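Local coordinates for protein O-ureido-L-serine synthase (Streptomyces lavendulae, PDB 3X44) that uses pyridoxal 5'-phosphate to add hydroxyurea to O-acetyl-L-serine, giving O-ureido-L-serine for D-cycloserine biosynthesis, and prefers sulfide as second substrate, making L-cysteine, at residues S41-E55 against N73-Y87. The protein carries 1 engineered substitution. Numbering follows the deposited sequence.
Sequences SVADRLALSVVLDAE and NVGIALAMVAAARGY. Engineered in segment 41-55: Ala43 (natural residue Lys). With PUS ((E)-O-(carbamoylamino)-N-({3-hydroxy-2-methyl-5-[(phosphonooxy)methyl]pyridin-4-yl}methylidene)-L-serine), chain C.
Ala47 and Ala77 meet methyl to methyl, CB to CB at 3.5 Å. These small residues let the axes of helices 43-55 and 73-85 approach to 8.1 Å, crossing at -48°. Ala47 CB also touches Leu78 CG and Val81 CG2. One turn on, Val51 lies alongside Leu78 and Val81, its CG2 packing 3.8 Å from Val81 CG1. Val51 CG1, anti to the backbone N (chi1 164°), reaches Arg85 CD and Tyr87 CE2. Both helices run roughly the same way, N-terminal ends at the active site, as in other fold type II pyridoxal phosphate enzymes. Ala43 is engineered; naturally this is the lysine that binds pyridoxal phosphate covalently. Ala43 CB rests 3.3 Å from Asn73 O. Asn73 ND2 donates to PUS O3 (2.8 Å) and hydrogen-bonds Asp292 OD2, while Val74 N donates to PUS O. Ser41 OG sits against the Asn73 amide and accepts a capping hydrogen bond from Ala43 N. Met80 CE touches the carboxylate of Asp44, whose OD1 accepts from Gly39 N. At the far end Arg85 and Glu55 form a two-pronged salt bridge. Arg85 NE to Glu55 OE1 (2.8 Å) is nearly straight (N-H...O 166°) and in the guanidinium plane. Arg85 NH2 to Glu55 OE2 (2.7 Å) is more bent and tilted from it. Leu52 CD2 covers one guanidinium face. Tyr87 OH donates to Glu55 OE1 at 2.7 Å, from the carboxylate face opposite Arg85 NE.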
loop_
_atom_site.group_PDB
_atom_site.type_symbol
_atom_site.label_atom_id
_atom_site.label_comp_id
_atom_site.label_asym_id
_atom_site.label_seq_id
_atom_site.Cartn_x
_atom_site.Cartn_y
_atom_site.Cartn_z
ATOM N N SER A 41 -6.806 -15.258 9.928
ATOM C CA SER A 41 -6.182 -15.116 11.236
ATOM C C SER A 41 -4.665 -14.991 11.176
ATOM O O SER A 41 -4.040 -15.223 10.141
ATOM C CB SER A 41 -6.551 -16.307 12.127
ATOM O OG SER A 41 -5.628 -17.370 11.957
ATOM N N VAL A 42 -4.091 -14.637 12.318
ATOM C CA VAL A 42 -2.655 -14.460 12.468
ATOM C C VAL A 42 -1.873 -15.752 12.177
ATOM O O VAL A 42 -0.678 -15.713 11.887
ATOM C CB VAL A 42 -2.341 -13.974 13.905
ATOM C CG1 VAL A 42 -2.718 -15.045 14.892
ATOM C CG2 VAL A 42 -0.873 -13.586 14.041
ATOM N N ALA A 43 -2.554 -16.891 12.242
ATOM C CA ALA A 43 -1.915 -18.185 12.006
ATOM C C ALA A 43 -1.256 -18.273 10.635
ATOM O O ALA A 43 -0.342 -19.067 10.425
ATOM C CB ALA A 43 -2.945 -19.309 12.168
ATOM N N ASP A 44 -1.730 -17.457 9.702
ATOM C CA ASP A 44 -1.188 -17.444 8.350
ATOM C C ASP A 44 0.311 -17.124 8.329
ATOM O O ASP A 44 1.056 -17.637 7.488
ATOM C CB ASP A 44 -1.913 -16.399 7.507
ATOM C CG ASP A 44 -3.260 -16.873 6.995
ATOM O OD1 ASP A 44 -3.767 -16.232 6.056
ATOM O OD2 ASP A 44 -3.818 -17.862 7.514
ATOM N N ARG A 45 0.747 -16.264 9.247
ATOM C CA ARG A 45 2.149 -15.870 9.307
ATOM C C ARG A 45 3.056 -17.039 9.678
ATOM O O ARG A 45 4.138 -17.202 9.120
ATOM C CB ARG A 45 2.337 -14.733 10.312
ATOM C CG ARG A 45 1.604 -13.444 9.949
ATOM C CD ARG A 45 1.577 -12.488 11.135
ATOM N NE ARG A 45 0.727 -11.323 10.903
ATOM C CZ ARG A 45 1.159 -10.170 10.397
ATOM N NH1 ARG A 45 2.437 -10.028 10.068
ATOM N NH2 ARG A 45 0.312 -9.157 10.227
ATOM N N LEU A 46 2.602 -17.846 10.626
ATOM C CA LEU A 46 3.359 -18.999 11.075
ATOM C C LEU A 46 3.366 -20.082 9.996
ATOM O O LEU A 46 4.415 -20.637 9.672
ATOM C CB LEU A 46 2.736 -19.544 12.363
ATOM C CG LEU A 46 3.289 -20.815 13.008
ATOM C CD1 LEU A 46 2.921 -20.814 14.484
ATOM C CD2 LEU A 46 2.712 -22.047 12.327
ATOM N N ALA A 47 2.191 -20.370 9.439
ATOM C CA ALA A 47 2.061 -21.398 8.415
ATOM C C ALA A 47 2.992 -21.176 7.233
ATOM O O ALA A 47 3.669 -22.102 6.792
ATOM C CB ALA A 47 0.619 -21.477 7.939
ATOM N N LEU A 48 3.014 -19.952 6.722
ATOM C CA LEU A 48 3.865 -19.607 5.591
ATOM C C LEU A 48 5.336 -19.708 5.984
ATOM O O LEU A 48 6.156 -20.274 5.254
ATOM C CB LEU A 48 3.563 -18.178 5.126
ATOM C CG LEU A 48 4.425 -17.634 3.988
ATOM C CD1 LEU A 48 4.116 -18.394 2.708
ATOM C CD2 LEU A 48 4.163 -16.151 3.812
ATOM N N SER A 49 5.659 -19.161 7.151
ATOM C CA SER A 49 7.025 -19.160 7.631
ATOM C C SER A 49 7.627 -20.541 7.801
ATOM O O SER A 49 8.725 -20.802 7.317
ATOM C CB SER A 49 7.124 -18.413 8.956
ATOM O OG SER A 49 8.484 -18.267 9.321
ATOM N N VAL A 50 6.912 -21.418 8.497
ATOM C CA VAL A 50 7.394 -22.768 8.741
ATOM C C VAL A 50 7.587 -23.538 7.435
ATOM O O VAL A 50 8.580 -24.249 7.262
ATOM C CB VAL A 50 6.418 -23.546 9.656
ATOM C CG1 VAL A 50 6.869 -24.990 9.784
ATOM C CG2 VAL A 50 6.352 -22.877 11.038
ATOM N N VAL A 51 6.638 -23.384 6.520
ATOM C CA VAL A 51 6.693 -24.057 5.227
ATOM C C VAL A 51 7.858 -23.543 4.373
ATOM O O VAL A 51 8.619 -24.332 3.806
ATOM C CB VAL A 51 5.362 -23.863 4.461
ATOM C CG1 VAL A 51 5.533 -24.207 2.990
ATOM C CG2 VAL A 51 4.295 -24.735 5.085
ATOM N N LEU A 52 8.001 -22.225 4.285
ATOM C CA LEU A 52 9.089 -21.627 3.511
ATOM C C LEU A 52 10.443 -22.045 4.088
ATOM O O LEU A 52 11.365 -22.393 3.353
ATOM C CB LEU A 52 8.981 -20.100 3.529
ATOM C CG LEU A 52 7.808 -19.457 2.779
ATOM C CD1 LEU A 52 7.927 -17.950 2.880
ATOM C CD2 LEU A 52 7.792 -19.899 1.321
ATOM N N ASP A 53 10.549 -22.012 5.413
ATOM C CA ASP A 53 11.777 -22.388 6.105
ATOM C C ASP A 53 12.120 -23.848 5.816
ATOM O O ASP A 53 13.271 -24.186 5.529
ATOM C CB ASP A 53 11.594 -22.191 7.614
ATOM C CG ASP A 53 12.756 -22.749 8.423
ATOM O OD1 ASP A 53 13.804 -22.082 8.481
ATOM O OD2 ASP A 53 12.610 -23.846 9.001
ATOM N N ALA A 54 11.106 -24.705 5.900
ATOM C CA ALA A 54 11.276 -26.132 5.653
ATOM C C ALA A 54 11.729 -26.371 4.220
ATOM O O ALA A 54 12.574 -27.234 3.967
ATOM C CB ALA A 54 9.971 -26.874 5.921
ATOM N N GLU A 55 11.166 -25.611 3.285
ATOM C CA GLU A 55 11.530 -25.740 1.877
ATOM C C GLU A 55 12.996 -25.362 1.665
ATOM O O GLU A 55 13.730 -26.066 0.973
ATOM C CB GLU A 55 10.655 -24.834 1.001
ATOM C CG GLU A 55 9.169 -25.146 1.047
ATOM C CD GLU A 55 8.359 -24.239 0.142
ATOM O OE1 GLU A 55 7.261 -24.646 -0.288
ATOM O OE2 GLU A 55 8.824 -23.119 -0.143
ATOM N N ASN A 73 -6.769 -22.503 14.154
ATOM C CA ASN A 73 -6.228 -21.555 13.182
ATOM C C ASN A 73 -4.964 -22.022 12.471
ATOM O O ASN A 73 -4.832 -21.856 11.259
ATOM C CB ASN A 73 -5.994 -20.193 13.847
ATOM C CG ASN A 73 -7.286 -19.397 14.017
ATOM O OD1 ASN A 73 -8.205 -19.515 13.207
ATOM N ND2 ASN A 73 -7.357 -18.583 15.069
ATOM N N VAL A 74 -4.028 -22.615 13.193
ATOM C CA VAL A 74 -2.830 -23.063 12.502
ATOM C C VAL A 74 -3.202 -24.173 11.519
ATOM O O VAL A 74 -2.654 -24.246 10.423
ATOM C CB VAL A 74 -1.754 -23.535 13.495
ATOM C CG1 VAL A 74 -0.727 -24.404 12.792
ATOM C CG2 VAL A 74 -1.065 -22.311 14.087
ATOM N N GLY A 75 -4.151 -25.019 11.906
ATOM C CA GLY A 75 -4.597 -26.078 11.018
ATOM C C GLY A 75 -5.218 -25.485 9.759
ATOM O O GLY A 75 -4.962 -25.949 8.650
ATOM N N ILE A 76 -6.033 -24.448 9.930
ATOM C CA ILE A 76 -6.675 -23.789 8.802
ATOM C C ILE A 76 -5.627 -23.185 7.861
ATOM O O ILE A 76 -5.675 -23.385 6.647
ATOM C CB ILE A 76 -7.632 -22.669 9.287
ATOM C CG1 ILE A 76 -8.851 -23.291 9.961
ATOM C CG2 ILE A 76 -8.084 -21.813 8.119
ATOM C CD1 ILE A 76 -9.681 -22.301 10.771
ATOM N N ALA A 77 -4.676 -22.458 8.437
ATOM C CA ALA A 77 -3.620 -21.814 7.668
ATOM C C ALA A 77 -2.702 -22.816 6.959
ATOM O O ALA A 77 -2.447 -22.690 5.764
ATOM C CB ALA A 77 -2.805 -20.903 8.580
ATOM N N LEU A 78 -2.194 -23.803 7.689
ATOM C CA LEU A 78 -1.318 -24.789 7.066
ATOM C C LEU A 78 -2.076 -25.466 5.925
ATOM O O LEU A 78 -1.513 -25.740 4.865
ATOM C CB LEU A 78 -0.845 -25.821 8.095
ATOM C CG LEU A 78 0.408 -25.352 8.851
ATOM C CD1 LEU A 78 0.648 -26.167 10.101
ATOM C CD2 LEU A 78 1.600 -25.441 7.915
ATOM N N ALA A 79 -3.367 -25.700 6.136
ATOM C CA ALA A 79 -4.192 -26.324 5.110
ATOM C C ALA A 79 -4.184 -25.428 3.882
ATOM O O ALA A 79 -3.972 -25.892 2.760
ATOM C CB ALA A 79 -5.615 -26.508 5.617
ATOM N N MET A 80 -4.402 -24.134 4.110
ATOM C CA MET A 80 -4.420 -23.145 3.036
ATOM C C MET A 80 -3.086 -23.051 2.292
ATOM O O MET A 80 -3.058 -22.989 1.061
ATOM C CB MET A 80 -4.785 -21.775 3.600
ATOM C CG MET A 80 -5.033 -20.721 2.541
ATOM S SD MET A 80 -4.951 -19.059 3.192
ATOM C CE MET A 80 -3.388 -19.055 4.075
ATOM N N VAL A 81 -1.984 -23.019 3.037
ATOM C CA VAL A 81 -0.664 -22.949 2.422
ATOM C C VAL A 81 -0.417 -24.240 1.634
ATOM O O VAL A 81 0.087 -24.214 0.511
ATOM C CB VAL A 81 0.451 -22.787 3.486
ATOM C CG1 VAL A 81 1.812 -23.018 2.853
ATOM C CG2 VAL A 81 0.387 -21.394 4.114
ATOM N N ALA A 82 -0.791 -25.366 2.225
ATOM C CA ALA A 82 -0.603 -26.659 1.576
ATOM C C ALA A 82 -1.382 -26.711 0.260
ATOM O O ALA A 82 -0.851 -27.139 -0.768
ATOM C CB ALA A 82 -1.051 -27.778 2.510
ATOM N N ALA A 83 -2.634 -26.258 0.293
ATOM C CA ALA A 83 -3.470 -26.261 -0.901
ATOM C C ALA A 83 -2.878 -25.355 -1.977
ATOM O O ALA A 83 -2.943 -25.657 -3.161
ATOM C CB ALA A 83 -4.893 -25.810 -0.557
ATOM N N ALA A 84 -2.281 -24.249 -1.559
ATOM C CA ALA A 84 -1.697 -23.318 -2.515
ATOM C C ALA A 84 -0.344 -23.772 -3.055
ATOM O O ALA A 84 -0.041 -23.587 -4.239
ATOM C CB ALA A 84 -1.555 -21.945 -1.876
ATOM N N ARG A 85 0.460 -24.386 -2.197
ATOM C CA ARG A 85 1.796 -24.799 -2.589
ATOM C C ARG A 85 1.990 -26.244 -3.047
ATOM O O ARG A 85 3.103 -26.632 -3.414
ATOM C CB ARG A 85 2.767 -24.463 -1.455
ATOM C CG ARG A 85 3.007 -22.972 -1.317
ATOM C CD ARG A 85 4.018 -22.643 -0.226
ATOM N NE ARG A 85 5.396 -22.668 -0.719
ATOM C CZ ARG A 85 5.949 -21.721 -1.468
ATOM N NH1 ARG A 85 5.250 -20.650 -1.827
ATOM N NH2 ARG A 85 7.209 -21.843 -1.860
ATOM N N GLY A 86 0.917 -27.029 -3.043
ATOM C CA GLY A 86 1.011 -28.411 -3.485
ATOM C C GLY A 86 1.442 -29.413 -2.428
ATOM O O GLY A 86 2.225 -30.319 -2.712
ATOM N N TYR A 87 0.933 -29.256 -1.211
ATOM C CA TYR A 87 1.259 -30.170 -0.124
ATOM C C TYR A 87 -0.002 -30.842 0.413
ATOM O O TYR A 87 -1.127 -30.468 0.060
ATOM C CB TYR A 87 1.946 -29.424 1.025
ATOM C CG TYR A 87 3.311 -28.877 0.677
ATOM C CD1 TYR A 87 4.347 -29.730 0.301
ATOM C CD2 TYR A 87 3.556 -27.503 0.699
ATOM C CE1 TYR A 87 5.601 -29.226 -0.046
ATOM C CE2 TYR A 87 4.804 -26.995 0.354
ATOM C CZ TYR A 87 5.819 -27.861 -0.020
ATOM O OH TYR A 87 7.054 -27.365 -0.370
HETATM N N PUS C . -3.304 -20.611 17.610
HETATM C CA PUS C . -2.376 -21.790 17.375
HETATM C CB PUS C . -1.848 -22.388 18.727
HETATM O OG PUS C . -2.999 -22.842 19.572
HETATM N ND PUS C . -2.632 -23.979 20.385
HETATM C CE PUS C . -2.765 -23.911 21.728
HETATM N NZ2 PUS C . -2.847 -22.716 22.341
HETATM O OZ1 PUS C . -2.806 -24.910 22.374
HETATM C C PUS C . -3.146 -22.877 16.595
HETATM O O PUS C . -4.115 -22.569 15.958
HETATM O OT PUS C . -2.777 -24.027 16.624
HETATM C C2 PUS C . -6.059 -17.228 18.474
HETATM C C3 PUS C . -5.164 -18.317 18.043
HETATM C C4 PUS C . -3.789 -18.349 18.557
HETATM C C5 PUS C . -3.347 -17.279 19.460
HETATM C C6 PUS C . -4.311 -16.229 19.823
HETATM C C2A PUS C . -7.485 -17.186 18.002
HETATM C C4A PUS C . -2.888 -19.537 18.303
HETATM C C5A PUS C . -1.934 -17.247 20.021
HETATM N N1 PUS C . -5.598 -16.251 19.331
HETATM O O3 PUS C . -5.587 -19.227 17.145
HETATM O O1P PUS C . 0.470 -18.788 18.948
HETATM O O2P PUS C . 1.336 -16.663 18.381
HETATM O O3P PUS C . 0.778 -17.145 20.641
HETATM O O4P PUS C . -0.972 -16.858 18.984
HETATM P P PUS C . 0.405 -17.370 19.244
#